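Di-haem cytochrome c peroxidase family protein (Burkholderia thailandensis E264, PDB 6NX0) carries two covalently bound c-type hemes and probably acts as a peroxidase that moves electrons between them. Local coordinates at residues A102-R107 with T227-A232; L64-P69 with A93-D98; M265-S270 with L457-Y462. One frame throughout, in Å; residues are numbered along the deposited sequence. Where two conformers were deposited one is given.

Contacts 1 and 2 lie at the surface, and contact 3 is partly buried, with the Leu457 side chain about 9 Å from a heme c. Contact 2 (64-69 with 93-98) joins two loops of the N-terminal region. Contact 1 (102-107 with 227-232) pairs two helices. The two adjoin in sequence, since 93-98 leads into helix 99-109. Contact 3 (265-270 with 457-462) links residues far apart in the chain. The chemistry changes with place. Contact 1 relies on leucine and alanine packing beside an arginine, with no hydrogen bond across. Contact 2 has one backbone hydrogen bond and apolar packing, including a proline against a phenylalanine. Contact 3 is polar, centred on one aspartate oxygen.

Contact 1 (A102-R107 with T227-A232); sequences AALGKR and TGLGAA
Leu104 and Arg107 face Ala232 and Leu229 across two helix segments that run nearly antiparallel, at 158°, with their axes 11.3 Å apart. This is a wide spacing, and long side chains bridge it. CD1 of Leu104 lies 3.9 Å from CB of Ala232. The same methyl is 4.2 Å from CD1 of Leu229. Leu104 starts with CG anti to the backbone N (chi1 -169°), which carries CD1 toward the other helix. Arg107 is stretched out from CG to NE. It slides past Leu229 in the opposite direction, and its NE is 4.0 Å from Leu229 CD1. The guanidinium then lies with one face over Leu229 CA. Its NH1 is 3.8 Å from Ala232 CB. Its NH2 is 3.2 Å from both Gly228 C and Leu229 N, at the first turn of the second helix. NH2 and Leu229 N are both donors, so the guanidinium packs against the backbone here without a hydrogen bond. A nitrate ion, probably from the crystallisation liquor, lies about 4 Å from the Arg107 side chain. Thr227 is the N-cap residue of helix 228-237, and its OG1 is hydrogen-bonded to Ile224 O. Leu104 also touches Leu233 and Phe237, so the apolar seam continues along helix 228-237. Leu229 reaches Asp111, just past the end of helix 99-109. The side chain of Leu229 is about 10 Å from a bound heme c. The contact is a loosely spaced antiparallel helix pair at the surface, within the di-heme cytochrome c peroxidase family region that holds the heme attached to Cys122.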
loop_
_atom_site.group_PDB
_atom_site.type_symbol
_atom_site.label_atom_id
_atom_site.label_comp_id
_atom_site.label_asym_id
_atom_site.label_seq_id
_atom_site.Cartn_x
_atom_site.Cartn_y
_atom_site.Cartn_z
ATOM N N ALA A 102 2.705 -22.312 1.741
ATOM C CA ALA A 102 3.431 -21.064 1.539
ATOM C C ALA A 102 4.463 -21.223 0.433
ATOM O O ALA A 102 4.698 -20.294 -0.350
ATOM C CB ALA A 102 4.097 -20.638 2.850
ATOM N N ALA A 103 5.086 -22.401 0.345
ATOM C CA ALA A 103 6.070 -22.623 -0.707
ATOM C C ALA A 103 5.409 -22.649 -2.081
ATOM O O ALA A 103 5.990 -22.182 -3.067
ATOM C CB ALA A 103 6.829 -23.919 -0.449
ATOM N N LEU A 104 4.196 -23.198 -2.173
ATOM C CA LEU A 104 3.461 -23.161 -3.432
ATOM C C LEU A 104 3.114 -21.725 -3.823
ATOM O O LEU A 104 3.213 -21.337 -4.993
ATOM C CB LEU A 104 2.195 -24.000 -3.304
ATOM C CG LEU A 104 1.406 -24.319 -4.550
ATOM C CD1 LEU A 104 2.281 -24.908 -5.630
ATOM C CD2 LEU A 104 0.334 -25.320 -4.104
ATOM N N GLY A 105 2.725 -20.916 -2.845
ATOM C CA GLY A 105 2.484 -19.510 -3.123
ATOM C C GLY A 105 3.721 -18.799 -3.633
ATOM O O GLY A 105 3.641 -17.978 -4.555
ATOM N N LYS A 106 4.881 -19.096 -3.038
ATOM C CA LYS A 106 6.127 -18.488 -3.490
ATOM C C LYS A 106 6.461 -18.936 -4.908
ATOM O O LYS A 106 6.927 -18.139 -5.734
ATOM C CB LYS A 106 7.256 -18.836 -2.522
ATOM C CG LYS A 106 8.531 -18.047 -2.770
ATOM C CD LYS A 106 9.629 -18.362 -1.735
ATOM C CE LYS A 106 10.854 -17.486 -1.949
ATOM N NZ LYS A 106 11.952 -17.879 -1.006
ATOM N N ARG A 107 6.194 -20.203 -5.221
ATOM C CA ARG A 107 6.372 -20.691 -6.583
ATOM C C ARG A 107 5.544 -19.881 -7.573
ATOM O O ARG A 107 6.044 -19.476 -8.625
ATOM C CB ARG A 107 6.008 -22.184 -6.638
ATOM C CG ARG A 107 6.177 -22.792 -7.965
ATOM C CD ARG A 107 5.868 -24.275 -7.937
ATOM N NE ARG A 107 6.008 -24.767 -9.293
ATOM C CZ ARG A 107 6.201 -26.038 -9.634
ATOM N NH1 ARG A 107 6.244 -26.982 -8.704
ATOM N NH2 ARG A 107 6.342 -26.340 -10.913
ATOM N N THR A 227 1.646 -27.057 -17.371
ATOM C CA THR A 227 2.953 -26.793 -16.776
ATOM C C THR A 227 3.111 -27.553 -15.464
ATOM O O THR A 227 2.163 -28.111 -14.886
ATOM C CB THR A 227 3.171 -25.283 -16.523
ATOM O OG1 THR A 227 2.394 -24.851 -15.391
ATOM C CG2 THR A 227 2.856 -24.460 -17.751
ATOM N N GLY A 228 4.349 -27.535 -14.959
ATOM C CA GLY A 228 4.608 -28.153 -13.681
ATOM C C GLY A 228 3.842 -27.504 -12.554
ATOM O O GLY A 228 3.454 -28.173 -11.592
ATOM N N LEU A 229 3.614 -26.195 -12.653
ATOM C CA LEU A 229 2.811 -25.523 -11.652
ATOM C C LEU A 229 1.402 -26.090 -11.640
ATOM O O LEU A 229 0.814 -26.305 -10.569
ATOM C CB LEU A 229 2.787 -24.013 -11.927
ATOM C CG LEU A 229 1.879 -23.227 -11.002
ATOM C CD1 LEU A 229 2.281 -23.332 -9.531
ATOM C CD2 LEU A 229 1.841 -21.767 -11.424
ATOM N N GLY A 230 0.841 -26.316 -12.829
ATOM C CA GLY A 230 -0.469 -26.946 -12.909
ATOM C C GLY A 230 -0.502 -28.287 -12.200
ATOM O O GLY A 230 -1.472 -28.619 -11.518
ATOM N N ALA A 231 0.549 -29.085 -12.374
ATOM C CA ALA A 231 0.609 -30.387 -11.717
ATOM C C ALA A 231 0.694 -30.243 -10.204
ATOM O O ALA A 231 0.059 -31.003 -9.464
ATOM C CB ALA A 231 1.809 -31.186 -12.265
ATOM N N ALA A 232 1.504 -29.296 -9.724
ATOM C CA ALA A 232 1.609 -29.042 -8.304
ATOM C C ALA A 232 0.279 -28.595 -7.725
ATOM O O ALA A 232 -0.137 -29.065 -6.659
ATOM C CB ALA A 232 2.690 -27.993 -8.050
#

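Contact 2 (L64-P69 with A93-D98); sequences LLPGAP and AVFRPD
Val94 N donates a hydrogen bond to Pro66 O across the two loops, at 2.9 Å and 155°. It meets the carbonyl tilted 18° from its plane. Next to it, Gly67 CA makes a CA-H...O contact with Val94 O at 3.5 Å. Ala93 sits against the Leu65 and Ala68 side chains. Its CB is 3.9 Å from Leu65 CB, and its CA is 4.1 Å from Ala68 CB. Val94 CG2 lies 3.7 Å from Gly67 O. Pro66 meets the Phe95 ring obliquely, with Pro66 CG 3.8 Å from Phe95 CE1. Phe95 has CG anti to its carbonyl carbon (chi1 -56°), which swings the ring back toward the proline. The first loop is a type II beta turn from Leu65 to Ala68, closed by a bond from Ala68 N to Leu65 O at 3.0 Å. Gly67 takes the positive phi of this turn, and the turn joins strands 61-62 and 71-77 of a small antiparallel sheet. Further out, Phe95 meets Tyr168 edge-to-face and touches Arg167. Pro66 reaches Gln261, and Leu65 rests on Val88. Asp98 is the N-cap residue of helix 99-109, into which the second loop runs.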
loop_
_atom_site.group_PDB
_atom_site.type_symbol
_atom_site.label_atom_id
_atom_site.label_comp_id
_atom_site.label_asym_id
_atom_site.label_seq_id
_atom_site.Cartn_x
_atom_site.Cartn_y
_atom_site.Cartn_z
ATOM N N LEU A 64 -11.536 -10.478 11.198
ATOM C CA LEU A 64 -10.980 -9.479 10.282
ATOM C C LEU A 64 -9.513 -9.708 9.924
ATOM O O LEU A 64 -9.063 -9.191 8.896
ATOM C CB LEU A 64 -11.132 -8.083 10.876
ATOM C CG LEU A 64 -12.582 -7.625 11.068
ATOM C CD1 LEU A 64 -12.620 -6.286 11.770
ATOM C CD2 LEU A 64 -13.321 -7.577 9.728
ATOM N N LEU A 65 -8.758 -10.431 10.750
ATOM C CA LEU A 65 -7.387 -10.857 10.487
ATOM C C LEU A 65 -7.240 -12.342 10.779
ATOM O O LEU A 65 -7.924 -12.864 11.666
ATOM C CB LEU A 65 -6.381 -10.092 11.353
ATOM C CG LEU A 65 -6.070 -8.655 10.931
ATOM C CD1 LEU A 65 -5.216 -7.948 11.972
ATOM C CD2 LEU A 65 -5.396 -8.649 9.578
ATOM N N PRO A 66 -6.343 -13.034 10.077
ATOM C CA PRO A 66 -6.197 -14.482 10.271
ATOM C C PRO A 66 -5.950 -14.837 11.729
ATOM O O PRO A 66 -5.129 -14.218 12.409
ATOM C CB PRO A 66 -4.992 -14.834 9.392
ATOM C CG PRO A 66 -4.956 -13.756 8.359
ATOM C CD PRO A 66 -5.425 -12.527 9.040
ATOM N N GLY A 67 -6.690 -15.831 12.209
ATOM C CA GLY A 67 -6.561 -16.311 13.565
ATOM C C GLY A 67 -6.950 -15.338 14.647
ATOM O O GLY A 67 -6.809 -15.680 15.825
ATOM N N ALA A 68 -7.442 -14.138 14.314
ATOM C CA ALA A 68 -7.797 -13.194 15.355
ATOM C C ALA A 68 -9.108 -13.597 16.026
ATOM O O ALA A 68 -9.895 -14.375 15.470
ATOM C CB ALA A 68 -7.925 -11.783 14.780
ATOM N N PRO A 69 -9.378 -13.075 17.214
ATOM C CA PRO A 69 -10.638 -13.387 17.866
ATOM C C PRO A 69 -11.787 -12.801 17.071
ATOM O O PRO A 69 -11.668 -11.694 16.518
ATOM C CB PRO A 69 -10.512 -12.716 19.244
ATOM C CG PRO A 69 -9.072 -12.423 19.413
ATOM C CD PRO A 69 -8.538 -12.193 18.044
ATOM N N ALA A 93 -3.861 -11.070 15.824
ATOM C CA ALA A 93 -3.821 -12.031 14.734
ATOM C C ALA A 93 -2.901 -13.198 15.092
ATOM O O ALA A 93 -1.927 -13.050 15.836
ATOM C CB ALA A 93 -3.337 -11.368 13.445
ATOM N N VAL A 94 -3.219 -14.367 14.545
ATOM C CA VAL A 94 -2.400 -15.566 14.714
ATOM C C VAL A 94 -2.189 -16.186 13.338
ATOM O O VAL A 94 -3.147 -16.655 12.706
ATOM C CB VAL A 94 -3.049 -16.583 15.672
ATOM C CG1 VAL A 94 -2.155 -17.806 15.835
ATOM C CG2 VAL A 94 -3.350 -15.978 17.031
ATOM N N PHE A 95 -0.944 -16.209 12.885
ATOM C CA PHE A 95 -0.581 -16.729 11.568
ATOM C C PHE A 95 0.007 -18.130 11.741
ATOM O O PHE A 95 1.187 -18.287 12.057
ATOM C CB PHE A 95 0.402 -15.782 10.883
ATOM C CG PHE A 95 -0.108 -14.368 10.771
ATOM C CD1 PHE A 95 -1.070 -14.043 9.819
ATOM C CD2 PHE A 95 0.349 -13.378 11.619
ATOM C CE1 PHE A 95 -1.548 -12.744 9.715
ATOM C CE2 PHE A 95 -0.132 -12.080 11.513
ATOM C CZ PHE A 95 -1.072 -11.771 10.561
ATOM N N ARG A 96 -0.814 -19.145 11.536
ATOM C CA ARG A 96 -0.368 -20.517 11.755
ATOM C C ARG A 96 0.524 -20.931 10.594
ATOM O O ARG A 96 0.085 -20.858 9.439
ATOM C CB ARG A 96 -1.555 -21.463 11.861
ATOM N N PRO A 97 1.765 -21.343 10.837
ATOM C CA PRO A 97 2.649 -21.665 9.707
ATOM C C PRO A 97 2.078 -22.800 8.871
ATOM O O PRO A 97 1.453 -23.728 9.387
ATOM C CB PRO A 97 3.971 -22.065 10.369
ATOM C CG PRO A 97 3.886 -21.615 11.783
ATOM C CD PRO A 97 2.448 -21.458 12.140
ATOM N N ASP A 98 2.284 -22.705 7.564
ATOM C CA ASP A 98 1.853 -23.735 6.621
ATOM C C ASP A 98 2.929 -23.807 5.549
ATOM O O ASP A 98 2.781 -23.257 4.446
ATOM C CB ASP A 98 0.473 -23.424 6.046
ATOM C CG ASP A 98 -0.106 -24.598 5.280
ATOM O OD1 ASP A 98 0.685 -25.484 4.878
ATOM O OD2 ASP A 98 -1.335 -24.640 5.065
#

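Contact 3 (M265-S270 with L457-Y462); sequences MAPFSS and LTDARY
Ser269 and Asp459 form the centre of a polar, partly buried loop-to-loop contact between the loop before helix 271-276 and the chain that leaves helix 444-455. OD1 of Asp459 accepts two hydrogen bonds from one residue. Ser269 N donates to it at 2.8 Å and 155°, nearly along the C-O axis. Ser269 OG donates at 2.7 Å to the anti lone pair of Asp459 OD1, away from the other oxygen. Ser269 OG sits between its backbone N and carbonyl carbon (chi1 69°), a position from which it can share this oxygen with its own N-H. The hydroxyl is also an acceptor. Ala460 N reaches Ser269 OG at 3.0 Å and 159°, while a second bond from Ala460 N to Ser269 O is weak. A water donates to Ser269 OG and accepts from Arg461 N, which extends the link into the 3-10 segment 460-462. These bonds fix the rotation of the hydroxyl. Ser270 also lies close to Thr458 O: Ser270 CA makes a CA-H...O contact at 3.3 Å, and Ser270 CB is 3.2 Å away. Asp459 OD2 is hydrogen-bonded to Tyr165 OH, so both carboxylate oxygens are engaged. Ser270 is the N-cap residue of helix 271-276, and its OG is bonded to Asp273. Leu457 packs on Tyr272 of that helix, while Met265 rests on Tyr259 and Leu260 at the end of helix 245-260.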
loop_
_atom_site.group_PDB
_atom_site.type_symbol
_atom_site.label_atom_id
_atom_site.label_comp_id
_atom_site.label_asym_id
_atom_site.label_seq_id
_atom_site.Cartn_x
_atom_site.Cartn_y
_atom_site.Cartn_z
ATOM N N MET A 265 7.643 -12.763 5.508
ATOM C CA MET A 265 7.073 -11.583 4.871
ATOM C C MET A 265 6.694 -10.497 5.879
ATOM O O MET A 265 6.015 -9.530 5.505
ATOM C CB MET A 265 5.867 -12.007 4.014
ATOM C CG MET A 265 6.250 -12.961 2.872
ATOM S SD MET A 265 7.543 -12.295 1.789
ATOM C CE MET A 265 6.553 -11.269 0.734
ATOM N N ALA A 266 7.159 -10.626 7.129
ATOM C CA ALA A 266 7.007 -9.596 8.164
ATOM C C ALA A 266 8.228 -9.666 9.084
ATOM O O ALA A 266 8.144 -10.114 10.237
ATOM C CB ALA A 266 5.700 -9.798 8.937
ATOM N N PRO A 267 9.392 -9.202 8.602
ATOM C CA PRO A 267 10.650 -9.469 9.329
ATOM C C PRO A 267 10.853 -8.655 10.597
ATOM O O PRO A 267 11.481 -9.163 11.542
ATOM C CB PRO A 267 11.737 -9.142 8.292
ATOM C CG PRO A 267 11.037 -9.066 6.949
ATOM C CD PRO A 267 9.633 -8.657 7.250
ATOM N N PHE A 268 10.412 -7.394 10.641
ATOM C CA PHE A 268 10.647 -6.517 11.792
ATOM C C PHE A 268 12.132 -6.489 12.168
ATOM O O PHE A 268 12.520 -6.768 13.305
ATOM C CB PHE A 268 9.785 -6.948 12.987
ATOM C CG PHE A 268 8.300 -6.804 12.754
ATOM C CD1 PHE A 268 7.694 -5.553 12.744
ATOM C CD2 PHE A 268 7.508 -7.926 12.574
ATOM C CE1 PHE A 268 6.334 -5.424 12.537
ATOM C CE2 PHE A 268 6.144 -7.798 12.365
ATOM C CZ PHE A 268 5.566 -6.537 12.359
ATOM N N SER A 269 12.963 -6.137 11.180
ATOM C CA SER A 269 14.417 -6.187 11.329
ATOM C C SER A 269 15.062 -4.819 11.146
ATOM O O SER A 269 16.264 -4.744 10.881
ATOM C CB SER A 269 15.019 -7.183 10.342
ATOM O OG SER A 269 14.898 -6.715 9.011
ATOM N N SER A 270 14.313 -3.741 11.327
ATOM C CA SER A 270 14.844 -2.407 11.101
ATOM C C SER A 270 15.551 -1.895 12.351
ATOM O O SER A 270 15.425 -2.458 13.442
ATOM C CB SER A 270 13.735 -1.443 10.705
ATOM O OG SER A 270 12.894 -1.164 11.815
ATOM N N LEU A 457 13.182 2.891 9.470
ATOM C CA LEU A 457 12.165 1.866 9.286
ATOM C C LEU A 457 12.512 0.884 8.167
ATOM O O LEU A 457 11.677 0.059 7.791
ATOM C CB LEU A 457 10.812 2.518 8.986
ATOM C CG LEU A 457 10.400 3.682 9.877
ATOM C CD1 LEU A 457 9.007 4.171 9.516
ATOM C CD2 LEU A 457 10.459 3.275 11.339
ATOM N N THR A 458 13.714 0.958 7.625
ATOM C CA THR A 458 14.143 0.033 6.585
ATOM C C THR A 458 14.632 -1.281 7.186
ATOM O O THR A 458 15.485 -1.292 8.079
ATOM C CB THR A 458 15.251 0.691 5.778
ATOM O OG1 THR A 458 14.765 1.925 5.241
ATOM C CG2 THR A 458 15.733 -0.207 4.672
ATOM N N ASP A 459 14.091 -2.391 6.687
ATOM C CA ASP A 459 14.532 -3.701 7.128
ATOM C C ASP A 459 15.999 -3.902 6.771
ATOM O O ASP A 459 16.518 -3.329 5.807
ATOM C CB ASP A 459 13.623 -4.777 6.532
ATOM C CG ASP A 459 12.410 -5.010 7.377
ATOM O OD1 ASP A 459 12.561 -5.557 8.487
ATOM O OD2 ASP A 459 11.303 -4.635 6.969
ATOM N N ALA A 460 16.682 -4.708 7.596
ATOM C CA ALA A 460 18.139 -4.791 7.546
ATOM C C ALA A 460 18.665 -5.181 6.168
ATOM O O ALA A 460 19.721 -4.680 5.742
ATOM C CB ALA A 460 18.624 -5.793 8.589
ATOM N N ARG A 461 17.974 -6.101 5.485
ATOM C CA ARG A 461 18.385 -6.587 4.165
ATOM C C ARG A 461 18.535 -5.464 3.149
ATOM O O ARG A 461 19.267 -5.617 2.161
ATOM C CB ARG A 461 17.356 -7.615 3.646
ATOM C CG ARG A 461 17.621 -8.162 2.251
ATOM C CD ARG A 461 16.612 -9.255 1.934
ATOM N NE ARG A 461 16.725 -9.778 0.574
ATOM C CZ ARG A 461 15.870 -10.644 0.033
ATOM N NH1 ARG A 461 14.822 -11.069 0.726
ATOM N NH2 ARG A 461 16.058 -11.077 -1.209
ATOM N N TYR A 462 17.836 -4.350 3.347
ATOM C CA TYR A 462 17.660 -3.367 2.284
ATOM C C TYR A 462 18.300 -2.016 2.556
ATOM O O TYR A 462 18.114 -1.101 1.744
ATOM C CB TYR A 462 16.163 -3.150 2.019
ATOM C CG TYR A 462 15.410 -4.439 1.840
ATOM C CD1 TYR A 462 15.662 -5.259 0.749
ATOM C CD2 TYR A 462 14.442 -4.831 2.747
ATOM C CE1 TYR A 462 14.966 -6.436 0.565
ATOM C CE2 TYR A 462 13.736 -6.015 2.570
ATOM C CZ TYR A 462 14.013 -6.807 1.481
ATOM O OH TYR A 462 13.299 -7.984 1.304
HETATM O O HOH W 1 15.859 -7.897 6.645
#